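Side-chain contacts in Sts-2 protein (Mus musculus, PDB 3D4I), which carries acid-dependent phosphatase activity in this 2H-phosphatase domain and, as a whole protein, probably counters CBL-mediated down-regulation of receptor tyrosine kinases: residues I125-M129 and K130-S134; P159-P162 and R163-M167; E170-D173 and Q174-R178; C209-L213 and L214-P218; C221-F224 and A225-V228. One frame throughout, in Å; residues are numbered along the deposited sequence. Where two conformers were deposited one is given.

Contact 1. Residues I125-M129 and K130-S134; sequences IFEWM and KWEAS
Trp128 and Trp131 form an edge-to-face pair, with the edge of Trp128 toward the face of Trp131 and their planes 65° apart; CE3 of Trp128 comes to 3.4 Å from CZ2 of Trp131. Trp128 CG lies opposite its backbone N (chi1 -177°), which brings the indole to both Trp131 and Lys130. Over its face CB of Lys130 makes a CH-pi contact, 3.4 Å from the centroid of the five-membered ring, and the lysine chain then runs alongside the indole until its CE lies 3.7 Å from CZ2 of Trp128. Trp131 presents its own edge to Glu127, whose OE1 is 3.4 Å from CE3 of Trp131. That oxygen also accepts from Trp128 N, through its anti lone pair, and from Ser204 OG, which limits the rotation of the carboxylate. Glu132 packs against both Glu127 and Phe126, with its CG 3.7 Å from CZ of Phe126, and its OE2 pairs with Arg99. The backbone turns tightly, Trp131 N bonding to Trp128 O at 2.9 Å and Glu132 N to Met129 O at 3.1 Å. With an alanine in place of Trp128, Lys130 and Trp131 would probably be left free to turn, and Glu170 O would lose the indole NE1 as its donor. The loop follows strand 119-121 and leans on helix 172-187, where Tyr175 stacks on Trp128.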
# COMPACT_ATOMS: atom_id res chain seq x y z
N ILE A 125 3.41 8.14 -25.54
CA ILE A 125 3.07 6.93 -24.77
C ILE A 125 1.86 7.14 -23.85
O ILE A 125 1.64 6.37 -22.93
CB ILE A 125 4.31 6.35 -23.96
CG1 ILE A 125 4.78 7.32 -22.86
CG2 ILE A 125 5.43 5.93 -24.95
CD1 ILE A 125 6.04 6.86 -22.02
N PHE A 126 1.07 8.19 -24.14
CA PHE A 126 -0.22 8.37 -23.48
C PHE A 126 -1.17 7.22 -23.85
O PHE A 126 -0.92 6.48 -24.81
CB PHE A 126 -0.82 9.72 -23.85
CG PHE A 126 -2.10 10.04 -23.11
CD1 PHE A 126 -2.11 10.23 -21.73
CD2 PHE A 126 -3.29 10.18 -23.81
CE1 PHE A 126 -3.28 10.53 -21.05
CE2 PHE A 126 -4.47 10.49 -23.15
CZ PHE A 126 -4.46 10.68 -21.76
N GLU A 127 -2.25 7.08 -23.09
CA GLU A 127 -3.29 6.09 -23.37
C GLU A 127 -3.88 6.28 -24.77
O GLU A 127 -3.88 7.39 -25.30
CB GLU A 127 -4.39 6.22 -22.28
CG GLU A 127 -5.54 5.23 -22.36
CD GLU A 127 -5.09 3.80 -22.14
OE1 GLU A 127 -4.68 3.17 -23.12
OE2 GLU A 127 -5.15 3.32 -20.98
N TRP A 128 -4.38 5.20 -25.37
CA TRP A 128 -5.17 5.29 -26.60
C TRP A 128 -6.34 6.24 -26.37
O TRP A 128 -7.08 6.06 -25.40
CB TRP A 128 -5.69 3.89 -26.98
CG TRP A 128 -6.49 3.79 -28.29
CD1 TRP A 128 -6.52 4.68 -29.32
CD2 TRP A 128 -7.29 2.68 -28.70
NE1 TRP A 128 -7.32 4.21 -30.34
CE2 TRP A 128 -7.80 2.98 -29.98
CE3 TRP A 128 -7.64 1.46 -28.10
CZ2 TRP A 128 -8.67 2.11 -30.67
CZ3 TRP A 128 -8.50 0.58 -28.80
CH2 TRP A 128 -8.99 0.92 -30.06
N MET A 129 -6.51 7.24 -27.25
CA MET A 129 -7.51 8.32 -27.05
C MET A 129 -8.94 7.82 -27.02
O MET A 129 -9.80 8.46 -26.43
CB MET A 129 -7.36 9.42 -28.13
CG MET A 129 -6.01 10.15 -28.08
SD MET A 129 -5.88 11.20 -26.61
CE MET A 129 -7.09 12.46 -27.05
N LYS A 130 -9.17 6.69 -27.67
CA LYS A 130 -10.42 5.95 -27.62
C LYS A 130 -10.91 5.75 -26.18
O LYS A 130 -12.12 5.73 -25.95
CB LYS A 130 -10.22 4.58 -28.27
CG LYS A 130 -11.43 3.63 -28.26
CD LYS A 130 -12.45 4.04 -29.30
CE LYS A 130 -12.01 3.66 -30.70
NZ LYS A 130 -13.02 4.10 -31.71
N TRP A 131 -9.98 5.60 -25.24
CA TRP A 131 -10.32 5.29 -23.86
C TRP A 131 -10.19 6.47 -22.91
O TRP A 131 -10.24 6.30 -21.69
CB TRP A 131 -9.49 4.11 -23.34
CG TRP A 131 -9.76 2.87 -24.12
CD1 TRP A 131 -10.93 2.54 -24.77
CD2 TRP A 131 -8.86 1.79 -24.35
NE1 TRP A 131 -10.80 1.32 -25.37
CE2 TRP A 131 -9.54 0.83 -25.13
CE3 TRP A 131 -7.53 1.52 -23.96
CZ2 TRP A 131 -8.95 -0.37 -25.53
CZ3 TRP A 131 -6.94 0.32 -24.36
CH2 TRP A 131 -7.66 -0.62 -25.13
N GLU A 132 -10.04 7.67 -23.48
CA GLU A 132 -9.93 8.90 -22.69
C GLU A 132 -10.92 9.95 -23.20
O GLU A 132 -11.41 9.86 -24.33
CB GLU A 132 -8.51 9.45 -22.74
CG GLU A 132 -7.44 8.52 -22.14
CD GLU A 132 -7.30 8.64 -20.63
OE1 GLU A 132 -7.77 9.63 -20.03
OE2 GLU A 132 -6.72 7.72 -20.03
N ALA A 133 -11.25 10.93 -22.36
CA ALA A 133 -12.11 12.05 -22.77
C ALA A 133 -11.44 12.85 -23.87
O ALA A 133 -10.22 13.04 -23.85
CB ALA A 133 -12.44 12.95 -21.58
N SER A 134 -12.22 13.33 -24.84
CA SER A 134 -11.67 14.06 -25.99
C SER A 134 -10.85 15.28 -25.59
O SER A 134 -9.85 15.59 -26.24
CB SER A 134 -12.77 14.47 -26.96
OG SER A 134 -13.63 13.37 -27.21

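Contact 2. Residues P159-P162 and R163-M167; sequences PALP and RCSLM
Leu161 reaches across the turn to Ser165 and Leu166, and its side chain illustrates how a single branched residue can fill the inside of a bend. From CB, a chi1 of -177° sets CG beside the carbonyl carbon and carries it forward along the chain, to 4.1 Å from CB of Ser165. The two methyls then part company. CD1 presses against Ser165, only 3.4 Å from its CB, tighter than usual van der Waals contact between carbons, while CD2 meets a second leucine, lying 3.6 Å from CD2 of Leu166 as the two side chains cross at a slant. Both leucines also touch Arg178 of helix 172-187.

Ser165 also lies near the ring of Pro162, with OG 3.6 Å from CD of Pro162. The backbone closes over the same residues: Ser165 N donates to Pro162 O at 2.9 Å, with an N-H...O angle of 149°. One residue on, Leu166 N bonds to Arg163 O at 3.2 Å. The approach to the bend is held separately, since both carboxylate oxygens of Glu122 accept backbone N-H groups, one from Ala160 and one from Leu161. Two overlapping type I turns result, which together make the short 3-10 segment 163-165, entered from an extended proline and lying at the surface of the long loop between helices 143-148 and 172-187.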
# COMPACT_ATOMS: atom_id res chain seq x y z
N PRO A 159 9.35 15.88 -27.23
CA PRO A 159 8.64 14.61 -27.34
C PRO A 159 8.47 14.20 -28.79
O PRO A 159 8.42 15.07 -29.68
CB PRO A 159 7.27 14.90 -26.70
CG PRO A 159 7.09 16.38 -26.82
CD PRO A 159 8.49 16.95 -26.70
N ALA A 160 8.42 12.89 -29.02
CA ALA A 160 8.13 12.33 -30.34
C ALA A 160 6.76 12.74 -30.84
O ALA A 160 6.57 12.95 -32.04
CB ALA A 160 8.24 10.81 -30.32
N LEU A 161 5.80 12.82 -29.92
CA LEU A 161 4.48 13.34 -30.24
C LEU A 161 4.09 14.41 -29.22
O LEU A 161 3.87 14.10 -28.04
CB LEU A 161 3.44 12.21 -30.29
CG LEU A 161 2.00 12.60 -30.69
CD1 LEU A 161 1.87 12.87 -32.18
CD2 LEU A 161 1.03 11.50 -30.26
N PRO A 162 4.03 15.68 -29.66
CA PRO A 162 3.56 16.77 -28.82
C PRO A 162 2.12 16.53 -28.35
O PRO A 162 1.33 15.92 -29.07
CB PRO A 162 3.63 17.99 -29.74
CG PRO A 162 4.64 17.61 -30.80
CD PRO A 162 4.44 16.15 -31.00
N ARG A 163 1.78 17.01 -27.16
CA ARG A 163 0.46 16.73 -26.59
C ARG A 163 -0.70 17.19 -27.48
O ARG A 163 -1.67 16.46 -27.63
CB ARG A 163 0.30 17.21 -25.13
CG ARG A 163 0.47 18.71 -24.83
CD ARG A 163 1.75 18.99 -24.02
NE ARG A 163 1.74 18.45 -22.66
CZ ARG A 163 2.81 17.95 -22.01
NH1 ARG A 163 4.01 17.89 -22.58
NH2 ARG A 163 2.66 17.50 -20.77
N CYS A 164 -0.57 18.36 -28.12
CA CYS A 164 -1.66 18.83 -28.99
C CYS A 164 -1.74 18.06 -30.32
O CYS A 164 -2.68 18.24 -31.08
CB CYS A 164 -1.61 20.35 -29.19
SG CYS A 164 -0.16 20.90 -30.05
N SER A 165 -0.78 17.16 -30.57
CA SER A 165 -0.83 16.32 -31.76
C SER A 165 -1.61 15.01 -31.54
O SER A 165 -1.93 14.30 -32.51
CB SER A 165 0.58 16.04 -32.30
OG SER A 165 1.31 17.24 -32.41
N LEU A 166 -1.93 14.70 -30.28
CA LEU A 166 -2.81 13.59 -29.94
C LEU A 166 -4.22 13.83 -30.48
O LEU A 166 -4.83 14.86 -30.19
CB LEU A 166 -2.87 13.37 -28.42
CG LEU A 166 -1.75 12.56 -27.77
CD1 LEU A 166 -1.74 12.75 -26.25
CD2 LEU A 166 -1.86 11.09 -28.12
N MET A 167 -4.71 12.88 -31.26
CA MET A 167 -5.99 13.02 -31.94
C MET A 167 -7.09 12.26 -31.20
O MET A 167 -7.00 11.06 -31.02
CB MET A 167 -5.90 12.52 -33.39
CG MET A 167 -4.98 13.34 -34.29
SD MET A 167 -5.50 15.06 -34.31
CE MET A 167 -4.04 15.86 -35.02

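Contact 3. Residues E170-D173 and Q174-R178; sequences ESYD and QYVER
Glu170 is gripped side-on by Arg178 in a salt bridge, carboxylate and guanidinium planes 15° apart. Its CG sits between backbone N and carbonyl carbon (chi1 56°), and the extended chain beyond carries the carboxylate to the arginine. NE of Arg178 donates to the syn lone pair of Glu170 OE1 at 3.1 Å, and NH2 of Arg178 reaches Glu170 OE2 at 2.9 Å, with CD1 of Tyr175 over one guanidinium face. OE2 also accepts from Met129 N, while the arginine's NH1 and NH2 bond to the carbonyls of Phe126 and Glu127. A leucine in place of Arg178 would probably leave the buried carboxylate without its countercharge and those carbonyls without their donors.

Ser171, the N-cap, forms a capping box: Gln174 N donates to OG of Ser171 at 3.1 Å, and Ser171 N to OE1 of Gln174 at 3.0 Å. Ser171 O accepts from Tyr175 N at 2.8 Å. Tyr172 O accepts from Val176 N, whose CG1 makes a CH-pi contact 3.8 Å from the Tyr172 ring centroid; the tyrosine hydroxyl bonds to Arg219 O. Asp173 O receives Glu177 N. In the fold, Tyr172 meets Phe224 of helix 221-229 and Val176 packs on Pro218, beyond helix 211-214.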
# COMPACT_ATOMS: atom_id res chain seq x y z
N GLU A 170 -8.13 9.06 -32.94
CA GLU A 170 -7.12 8.11 -33.42
C GLU A 170 -7.67 6.70 -33.37
O GLU A 170 -8.28 6.29 -32.39
CB GLU A 170 -5.76 8.22 -32.70
CG GLU A 170 -5.83 8.07 -31.20
CD GLU A 170 -4.48 7.79 -30.53
OE1 GLU A 170 -3.39 8.00 -31.12
OE2 GLU A 170 -4.54 7.39 -29.36
N SER A 171 -7.49 5.98 -34.47
CA SER A 171 -7.89 4.58 -34.57
C SER A 171 -6.87 3.73 -33.84
O SER A 171 -5.81 4.22 -33.44
CB SER A 171 -7.94 4.15 -36.02
OG SER A 171 -6.63 4.23 -36.59
N TYR A 172 -7.19 2.45 -33.68
CA TYR A 172 -6.23 1.49 -33.11
C TYR A 172 -4.95 1.46 -33.93
O TYR A 172 -3.85 1.54 -33.36
CB TYR A 172 -6.85 0.10 -32.97
CG TYR A 172 -5.87 -0.96 -32.52
CD1 TYR A 172 -5.39 -0.99 -31.20
CD2 TYR A 172 -5.42 -1.94 -33.40
CE1 TYR A 172 -4.48 -1.97 -30.79
CE2 TYR A 172 -4.50 -2.92 -32.99
CZ TYR A 172 -4.04 -2.93 -31.69
OH TYR A 172 -3.15 -3.90 -31.30
N ASP A 173 -5.08 1.36 -35.25
CA ASP A 173 -3.92 1.37 -36.16
C ASP A 173 -3.03 2.61 -35.98
O ASP A 173 -1.79 2.52 -35.97
CB ASP A 173 -4.33 1.20 -37.63
CG ASP A 173 -4.84 -0.20 -37.95
OD1 ASP A 173 -4.50 -1.18 -37.24
OD2 ASP A 173 -5.60 -0.34 -38.94
N GLN A 174 -3.67 3.77 -35.85
CA GLN A 174 -2.95 5.03 -35.63
C GLN A 174 -2.27 5.06 -34.27
O GLN A 174 -1.10 5.51 -34.16
CB GLN A 174 -3.89 6.21 -35.78
CG GLN A 174 -4.19 6.50 -37.25
CD GLN A 174 -5.29 7.50 -37.45
OE1 GLN A 174 -6.17 7.65 -36.61
NE2 GLN A 174 -5.26 8.19 -38.59
N TYR A 175 -3.01 4.60 -33.25
CA TYR A 175 -2.47 4.45 -31.89
C TYR A 175 -1.20 3.58 -31.86
O TYR A 175 -0.17 4.00 -31.33
CB TYR A 175 -3.53 3.87 -30.93
CG TYR A 175 -2.92 3.36 -29.63
CD1 TYR A 175 -2.45 4.25 -28.68
CD2 TYR A 175 -2.79 1.99 -29.39
CE1 TYR A 175 -1.87 3.80 -27.50
CE2 TYR A 175 -2.21 1.52 -28.22
CZ TYR A 175 -1.76 2.43 -27.28
OH TYR A 175 -1.16 2.00 -26.12
N VAL A 176 -1.28 2.36 -32.39
CA VAL A 176 -0.12 1.46 -32.36
C VAL A 176 1.07 2.03 -33.14
O VAL A 176 2.24 1.86 -32.75
CB VAL A 176 -0.45 -0.02 -32.78
CG1 VAL A 176 -1.45 -0.64 -31.80
CG2 VAL A 176 -0.98 -0.10 -34.20
N GLU A 177 0.76 2.74 -34.22
CA GLU A 177 1.79 3.40 -35.03
C GLU A 177 2.49 4.51 -34.26
O GLU A 177 3.71 4.53 -34.25
CB GLU A 177 1.22 3.91 -36.37
CG GLU A 177 2.27 4.59 -37.29
CD GLU A 177 3.47 3.70 -37.64
OE1 GLU A 177 3.44 2.46 -37.40
OE2 GLU A 177 4.45 4.26 -38.17
N ARG A 178 1.75 5.39 -33.58
CA ARG A 178 2.44 6.45 -32.80
C ARG A 178 3.23 5.94 -31.59
O ARG A 178 4.21 6.56 -31.17
CB ARG A 178 1.52 7.63 -32.43
CG ARG A 178 0.28 7.31 -31.62
CD ARG A 178 0.50 7.50 -30.11
NE ARG A 178 -0.79 7.67 -29.43
CZ ARG A 178 -1.01 7.48 -28.13
NH1 ARG A 178 -0.02 7.11 -27.33
NH2 ARG A 178 -2.23 7.67 -27.65

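Contact 4. Residues C209-L213 and L214-P218; sequences CTRPL and LGLPP
Arg211 and Pro217 supply the polar side-chain contact, a side-on grip in which two guanidinium nitrogens share one carbonyl oxygen. NE of Arg211 lies 2.6 Å and NH2 of Arg211 2.8 Å from O of Pro217, and the oxygen sits almost exactly in the guanidinium plane. The bend at chi3 (78°) turns the head of the arginine back toward this carbonyl. Its NH1 comes close to NE of Arg219, a like charge.

Backbone bonds close the short, weakly bonded helical turn around Arg211-Leu213. Leu214 N donates to Thr210 O at 3.0 Å. Gly215 then leaves helical geometry with a positive phi of 73°, and the end is a Schellman motif: Leu216 N bonds back to Arg211 O at 2.9 Å, and Gly215 N makes a weak bond to Pro212 O.

Van der Waals contacts complete the set. CB of Leu216 lies over one face of the Arg211 guanidinium, 3.7 Å from NH2, with CD1 of Leu216 near NH1. CG of Leu214 rests 3.3 Å from O of Thr210, and Leu214 and Leu213 also pack on strand 248-251 of the central sheet.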
# COMPACT_ATOMS: atom_id res chain seq x y z
N CYS A 209 4.18 -0.68 -26.55
CA CYS A 209 5.54 -0.15 -26.48
C CYS A 209 6.63 -1.24 -26.53
O CYS A 209 7.83 -0.94 -26.56
CB CYS A 209 5.72 0.81 -25.29
SG CYS A 209 4.70 2.32 -25.45
N THR A 210 6.21 -2.51 -26.53
CA THR A 210 7.18 -3.62 -26.54
C THR A 210 7.15 -4.37 -27.86
O THR A 210 8.21 -4.70 -28.38
CB THR A 210 7.00 -4.60 -25.35
OG1 THR A 210 5.70 -5.19 -25.38
CG2 THR A 210 7.18 -3.87 -24.02
N ARG A 211 5.96 -4.62 -28.41
CA ARG A 211 5.84 -5.30 -29.72
C ARG A 211 6.74 -4.69 -30.82
O ARG A 211 7.42 -5.45 -31.51
CB ARG A 211 4.38 -5.40 -30.15
CG ARG A 211 3.62 -6.43 -29.32
CD ARG A 211 2.24 -6.69 -29.84
NE ARG A 211 2.25 -7.57 -31.01
CZ ARG A 211 2.29 -8.90 -30.96
NH1 ARG A 211 2.34 -9.56 -29.80
NH2 ARG A 211 2.25 -9.59 -32.09
N PRO A 212 6.76 -3.34 -30.97
CA PRO A 212 7.65 -2.72 -31.97
C PRO A 212 9.13 -3.01 -31.73
O PRO A 212 9.87 -3.19 -32.70
CB PRO A 212 7.38 -1.21 -31.81
CG PRO A 212 6.05 -1.12 -31.19
CD PRO A 212 5.96 -2.31 -30.27
N LEU A 213 9.56 -3.09 -30.46
CA LEU A 213 10.96 -3.41 -30.13
C LEU A 213 11.28 -4.83 -30.52
O LEU A 213 12.37 -5.13 -31.00
CB LEU A 213 11.23 -3.26 -28.62
CG LEU A 213 11.03 -1.91 -27.95
CD1 LEU A 213 11.52 -1.98 -26.49
CD2 LEU A 213 11.73 -0.80 -28.70
N LEU A 214 10.32 -5.72 -30.29
CA LEU A 214 10.48 -7.14 -30.55
C LEU A 214 10.32 -7.47 -32.03
O LEU A 214 10.55 -8.60 -32.45
CB LEU A 214 9.49 -7.96 -29.69
CG LEU A 214 9.52 -7.69 -28.18
CD1 LEU A 214 8.28 -8.31 -27.49
CD2 LEU A 214 10.81 -8.18 -27.53
N GLY A 215 9.94 -6.48 -32.82
CA GLY A 215 9.75 -6.66 -34.27
C GLY A 215 8.51 -7.46 -34.60
O GLY A 215 8.47 -8.13 -35.62
N LEU A 216 7.49 -7.36 -33.73
CA LEU A 216 6.23 -8.09 -33.91
C LEU A 216 5.14 -7.18 -34.48
O LEU A 216 5.12 -5.97 -34.20
CB LEU A 216 5.78 -8.71 -32.58
CG LEU A 216 6.75 -9.67 -31.85
CD1 LEU A 216 6.20 -10.12 -30.51
CD2 LEU A 216 7.08 -10.88 -32.72
N PRO A 217 4.21 -7.74 -35.26
CA PRO A 217 3.14 -6.88 -35.75
C PRO A 217 2.14 -6.57 -34.61
O PRO A 217 2.11 -7.29 -33.61
CB PRO A 217 2.50 -7.73 -36.85
CG PRO A 217 2.68 -9.13 -36.37
CD PRO A 217 4.04 -9.13 -35.70
N PRO A 218 1.35 -5.50 -34.74
CA PRO A 218 0.34 -5.22 -33.72
C PRO A 218 -0.59 -6.41 -33.54
O PRO A 218 -0.90 -7.11 -34.52
CB PRO A 218 -0.42 -4.03 -34.32
CG PRO A 218 0.64 -3.32 -35.14
CD PRO A 218 1.35 -4.46 -35.80

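Contact 5. Residues C221-F224 and A225-V228; sequences CGDF and AQLV
Phe224 and Val228, one helical turn apart, form the apolar side of this stretch. The ring of Phe224 meets both methyls of Val228: CG2 stands over the centre of one face, 4.3 Å above the plane, and CG1 of Val228 approaches CE1 of Phe224 to 3.9 Å. Phe224 takes chi1 of 163°, which sets the ring beside its own carbonyl carbon and thus on the side where the next turn brings Val228. The valine is doubly engaged, for its N also donates to Phe224 O at 3.0 Å, and CG2 of Val228 lies 3.3 Å from that same oxygen. Beyond the pair, Phe224 packs on Asp207 of helix 205-208 and on Ser204, and its ring meets that of Tyr172.

Ala225 is mostly a backbone partner. Its N donates to Cys221 O at 2.9 Å, and its CB, 3.5 Å from that oxygen, is small enough to sit close over the previous turn.

Asp223 takes part through its carbonyl, which accepts from Leu227 N at 3.1 Å. Leu227 itself packs on Asp207 and on Trp271 of the second subunit, joining this helix to the dimer contact. On the outer side Gln226 N bonds to Gly222 O, and the extended glutamine chain starts out over that carbonyl, with CG of Gln226 3.3 Å from O of Gly222. The four successive i to i+4 bonds mark an alpha-helix, and Phe224 and Val228 on the buried side with Gln226 exposed make it amphipathic, here helix 221-229 of the histidine phosphatase domain.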
# COMPACT_ATOMS: atom_id res chain seq x y z
N CYS A 221 -6.98 -5.86 -32.49
CA CYS A 221 -7.48 -4.92 -31.48
C CYS A 221 -8.19 -5.60 -30.31
O CYS A 221 -7.99 -5.21 -29.16
CB CYS A 221 -8.41 -3.90 -32.12
SG CYS A 221 -9.00 -2.66 -30.95
N GLY A 222 -9.05 -6.58 -30.62
CA GLY A 222 -9.84 -7.30 -29.60
C GLY A 222 -8.96 -8.10 -28.66
O GLY A 222 -9.18 -8.13 -27.46
N ASP A 223 -7.95 -8.74 -29.25
CA ASP A 223 -6.92 -9.46 -28.54
C ASP A 223 -6.12 -8.53 -27.62
O ASP A 223 -5.83 -8.86 -26.47
CB ASP A 223 -6.01 -10.13 -29.59
CG ASP A 223 -6.61 -11.41 -30.13
OD1 ASP A 223 -7.34 -12.11 -29.38
OD2 ASP A 223 -6.36 -11.72 -31.31
N PHE A 224 -5.77 -7.35 -28.15
CA PHE A 224 -5.05 -6.31 -27.38
C PHE A 224 -5.91 -5.87 -26.17
O PHE A 224 -5.46 -5.91 -25.03
CB PHE A 224 -4.70 -5.17 -28.33
CG PHE A 224 -4.32 -3.86 -27.67
CD1 PHE A 224 -3.03 -3.65 -27.20
CD2 PHE A 224 -5.23 -2.80 -27.62
CE1 PHE A 224 -2.67 -2.42 -26.61
CE2 PHE A 224 -4.88 -1.57 -27.05
CZ PHE A 224 -3.60 -1.39 -26.55
N ALA A 225 -7.17 -5.54 -26.42
CA ALA A 225 -8.06 -5.05 -25.36
C ALA A 225 -8.25 -6.07 -24.22
O ALA A 225 -8.24 -5.72 -23.02
CB ALA A 225 -9.40 -4.61 -25.96
N GLN A 226 -8.39 -7.34 -24.59
CA GLN A 226 -8.51 -8.44 -23.62
C GLN A 226 -7.24 -8.58 -22.79
O GLN A 226 -7.29 -8.74 -21.56
CB GLN A 226 -8.86 -9.77 -24.33
CG GLN A 226 -10.30 -9.83 -24.83
CD GLN A 226 -10.56 -10.88 -25.90
OE1 GLN A 226 -11.47 -10.73 -26.72
NE2 GLN A 226 -9.77 -11.96 -25.90
N LEU A 227 -6.09 -8.42 -23.45
CA LEU A 227 -4.78 -8.57 -22.82
C LEU A 227 -4.51 -7.48 -21.79
O LEU A 227 -4.02 -7.76 -20.70
CB LEU A 227 -3.68 -8.52 -23.90
CG LEU A 227 -2.40 -9.35 -23.83
CD1 LEU A 227 -2.54 -10.58 -24.70
CD2 LEU A 227 -1.21 -8.51 -24.33
N VAL A 228 -4.82 -6.24 -22.15
CA VAL A 228 -4.41 -5.10 -21.33
C VAL A 228 -5.35 -4.83 -20.14
O VAL A 228 -4.95 -4.30 -19.10
CB VAL A 228 -4.01 -3.84 -22.19
CG1 VAL A 228 -2.84 -4.22 -23.10
CG2 VAL A 228 -5.18 -3.29 -23.01

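Overall arrangement
The five local contacts show chemistry changing with place in one histidine phosphatase domain. Contacts 1, 3 and 5 are partly buried and meet one another: aromatic rings from all three pack together, Trp131 and Tyr172 both reaching Phe224. Contacts 2 and 4 lie at the surface, do not touch each other, and rest mainly on backbone turns and leucines, though contact 4 adds an arginine holding a carbonyl. Contacts 1 and 3 each touch all the others. The salt bridge of contact 3 serves a buried carboxylate, whereas contact 5 combines helical backbone bonds with apolar packing. Helix starts and ends are treated differently too, by a capping box in contact 3 and a Schellman motif in contact 4.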